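Local coordinates for protein carboxylesterase SOBER1 (Arabidopsis thaliana, PDB 6AVX) that hydrolyses carboxylic esters, preferring short acyl chains, shows phospholipase A2 activity and dampens the hypersensitive response to the bacterial effector AvrBsT, at residues A[22-27]-A[199-204]. The protein carries 1 engineered substitution. Numbering follows the deposited sequence.
Sequences EPIQTQ and KELKYI
Ile-24 meets Leu-201 of helix 198-212 through its short branch. CG2 of Ile-24 lies 4.1 Å from CD2 of Leu-201, and the two side chains cross at about a right angle. CG2 stands anti to the backbone N of Ile-24, while the longer CG1 branch sits beside that N (chi1 -75°) and leaves the touching to CG2. Segment 22-27 follows helix 18-21 as consecutive turns. They are closed by N-H to O bonds between residues three apart, as in Gln-27 N to Ile-24 O at 3.0 Å. Two side chains repeat this spacing: Gln-25 NE2 and Thr-26 OG1 donate to the carbonyl oxygens of Glu-22 and Pro-23. The two nitrogens of Gln-25 reach Glu-22 O from opposite faces of its plane. This internal bonding ties the turns together, and they present Ile-24 and Gln-27 to the helix.

Gln-27 has more of its surface in the contact than Ile-24 does. Its CB points toward helix 198-212. CB and CG of Gln-27 both rest 3.9 Å from CD1 of Leu-201. CG2 of Ile-24 lies near both methyls of Leu-201, and CD1 also carries Gln-27; Leu-201 touches Ile-196 as well. One polar bond adds to this packing. NZ of Lys-202 donates to the backbone O of Gln-27 at 2.7 Å. The C=O...N angle is 142°, with the donor tilted 27° from the carbonyl plane. A bend at chi2 of Lys-202, followed by an extended end, brings the ammonium there.

The contact joins the loop before strand 37-39 to the last helix of the alpha/beta-hydrolase fold. Ile-24 is about 11 Å from Ser-108, the probable nucleophile, by side chain. Aliphatic contacts pack buried Leu-201, while a short bond, probably strengthened by the lysine's positive charge, holds the Gln-27 carbonyl to the helix.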
loop_
_atom_site.group_PDB
_atom_site.type_symbol
_atom_site.label_atom_id
_atom_site.label_comp_id
_atom_site.label_asym_id
_atom_site.label_seq_id
_atom_site.Cartn_x
_atom_site.Cartn_y
_atom_site.Cartn_z
ATOM N N GLU A 22 -12.180 8.618 -2.031
ATOM C CA GLU A 22 -13.250 7.995 -1.260
ATOM C C GLU A 22 -14.236 7.211 -2.111
ATOM O O GLU A 22 -14.698 6.158 -1.639
ATOM C CB GLU A 22 -13.944 9.039 -0.368
ATOM C CG GLU A 22 -13.112 9.422 0.850
ATOM C CD GLU A 22 -13.653 10.571 1.658
ATOM O OE1 GLU A 22 -14.479 11.350 1.164
ATOM O OE2 GLU A 22 -13.211 10.728 2.814
ATOM N N PRO A 23 -14.601 7.625 -3.330
ATOM C CA PRO A 23 -15.548 6.817 -4.116
ATOM C C PRO A 23 -15.070 5.420 -4.447
ATOM O O PRO A 23 -15.898 4.596 -4.857
ATOM C CB PRO A 23 -15.785 7.656 -5.379
ATOM C CG PRO A 23 -15.516 9.055 -4.926
ATOM C CD PRO A 23 -14.356 8.937 -3.959
ATOM N N ILE A 24 -13.786 5.109 -4.281
ATOM C CA ILE A 24 -13.340 3.730 -4.463
ATOM C C ILE A 24 -14.204 2.780 -3.652
ATOM O O ILE A 24 -14.497 1.662 -4.089
ATOM C CB ILE A 24 -11.852 3.608 -4.088
ATOM C CG1 ILE A 24 -10.999 4.220 -5.191
ATOM C CG2 ILE A 24 -11.439 2.146 -3.815
ATOM C CD1 ILE A 24 -9.524 4.312 -4.865
ATOM N N GLN A 25 -14.621 3.198 -2.458
ATOM C CA GLN A 25 -15.379 2.302 -1.590
ATOM C C GLN A 25 -16.695 1.877 -2.220
ATOM O O GLN A 25 -17.224 0.808 -1.876
ATOM C CB GLN A 25 -15.618 2.926 -0.216
ATOM C CG GLN A 25 -16.624 4.065 -0.194
ATOM C CD GLN A 25 -16.541 4.851 1.104
ATOM O OE1 GLN A 25 -17.190 4.516 2.096
ATOM N NE2 GLN A 25 -15.705 5.875 1.119
ATOM N N THR A 26 -17.244 2.691 -3.128
ATOM C CA THR A 26 -18.509 2.365 -3.777
ATOM C C THR A 26 -18.373 1.237 -4.780
ATOM O O THR A 26 -19.394 0.726 -5.241
ATOM C CB THR A 26 -19.146 3.590 -4.458
ATOM O OG1 THR A 26 -18.412 3.960 -5.633
ATOM C CG2 THR A 26 -19.210 4.751 -3.507
ATOM N N GLN A 27 -17.154 0.839 -5.146
ATOM C CA GLN A 27 -16.961 -0.344 -5.975
ATOM C C GLN A 27 -16.947 -1.628 -5.159
ATOM O O GLN A 27 -16.957 -2.719 -5.738
ATOM C CB GLN A 27 -15.655 -0.211 -6.763
ATOM C CG GLN A 27 -15.689 0.914 -7.775
ATOM C CD GLN A 27 -16.799 0.723 -8.780
ATOM O OE1 GLN A 27 -16.998 -0.380 -9.288
ATOM N NE2 GLN A 27 -17.540 1.785 -9.055
ATOM N N LYS A 199 -12.239 -4.148 -12.154
ATOM C CA LYS A 199 -12.036 -5.574 -11.926
ATOM C C LYS A 199 -10.926 -5.810 -10.909
ATOM O O LYS A 199 -10.988 -6.757 -10.114
ATOM C CB LYS A 199 -11.738 -6.298 -13.239
ATOM C CG LYS A 199 -10.423 -5.918 -13.903
ATOM C CD LYS A 199 -10.264 -6.611 -15.258
ATOM C CE LYS A 199 -11.215 -6.047 -16.316
ATOM N NZ LYS A 199 -10.980 -4.594 -16.598
ATOM N N GLU A 200 -9.886 -4.978 -10.943
ATOM C CA GLU A 200 -8.813 -5.060 -9.961
ATOM C C GLU A 200 -9.348 -4.837 -8.548
ATOM O O GLU A 200 -8.967 -5.550 -7.604
ATOM C CB GLU A 200 -7.776 -4.008 -10.350
ATOM C CG GLU A 200 -6.567 -3.945 -9.498
ATOM C CD GLU A 200 -5.674 -2.778 -9.894
ATOM O OE1 GLU A 200 -4.488 -2.779 -9.478
ATOM O OE2 GLU A 200 -6.132 -1.869 -10.620
ATOM N N LEU A 201 -10.260 -3.877 -8.389
ATOM C CA LEU A 201 -10.881 -3.631 -7.093
ATOM C C LEU A 201 -11.761 -4.799 -6.670
ATOM O O LEU A 201 -11.778 -5.171 -5.492
ATOM C CB LEU A 201 -11.697 -2.335 -7.130
ATOM C CG LEU A 201 -10.901 -1.050 -7.338
ATOM C CD1 LEU A 201 -11.839 0.123 -7.425
ATOM C CD2 LEU A 201 -9.899 -0.865 -6.198
ATOM N N LYS A 202 -12.516 -5.383 -7.604
ATOM C CA LYS A 202 -13.361 -6.516 -7.238
ATOM C C LYS A 202 -12.520 -7.689 -6.752
ATOM O O LYS A 202 -12.936 -8.438 -5.862
ATOM C CB LYS A 202 -14.200 -6.962 -8.435
ATOM C CG LYS A 202 -15.155 -5.938 -8.990
ATOM C CD LYS A 202 -16.179 -5.492 -8.000
ATOM C CE LYS A 202 -17.193 -4.578 -8.683
ATOM N NZ LYS A 202 -18.224 -4.088 -7.744
ATOM N N TYR A 203 -11.354 -7.898 -7.352
ATOM C CA TYR A 203 -10.483 -8.973 -6.896
ATOM C C TYR A 203 -9.948 -8.696 -5.498
ATOM O O TYR A 203 -9.882 -9.605 -4.654
ATOM C CB TYR A 203 -9.330 -9.136 -7.874
ATOM C CG TYR A 203 -8.565 -10.418 -7.707
ATOM C CD1 TYR A 203 -9.028 -11.590 -8.287
ATOM C CD2 TYR A 203 -7.379 -10.475 -6.985
ATOM C CE1 TYR A 203 -8.342 -12.777 -8.155
ATOM C CE2 TYR A 203 -6.681 -11.664 -6.850
ATOM C CZ TYR A 203 -7.177 -12.810 -7.432
ATOM O OH TYR A 203 -6.498 -13.998 -7.309
ATOM N N ILE A 204 -9.580 -7.442 -5.215
ATOM C CA ILE A 204 -9.205 -7.075 -3.856
ATOM C C ILE A 204 -10.361 -7.335 -2.901
ATOM O O ILE A 204 -10.164 -7.862 -1.796
ATOM C CB ILE A 204 -8.721 -5.613 -3.813
ATOM C CG1 ILE A 204 -7.411 -5.466 -4.595
ATOM C CG2 ILE A 204 -8.557 -5.141 -2.362
ATOM C CD1 ILE A 204 -7.111 -4.060 -5.014
#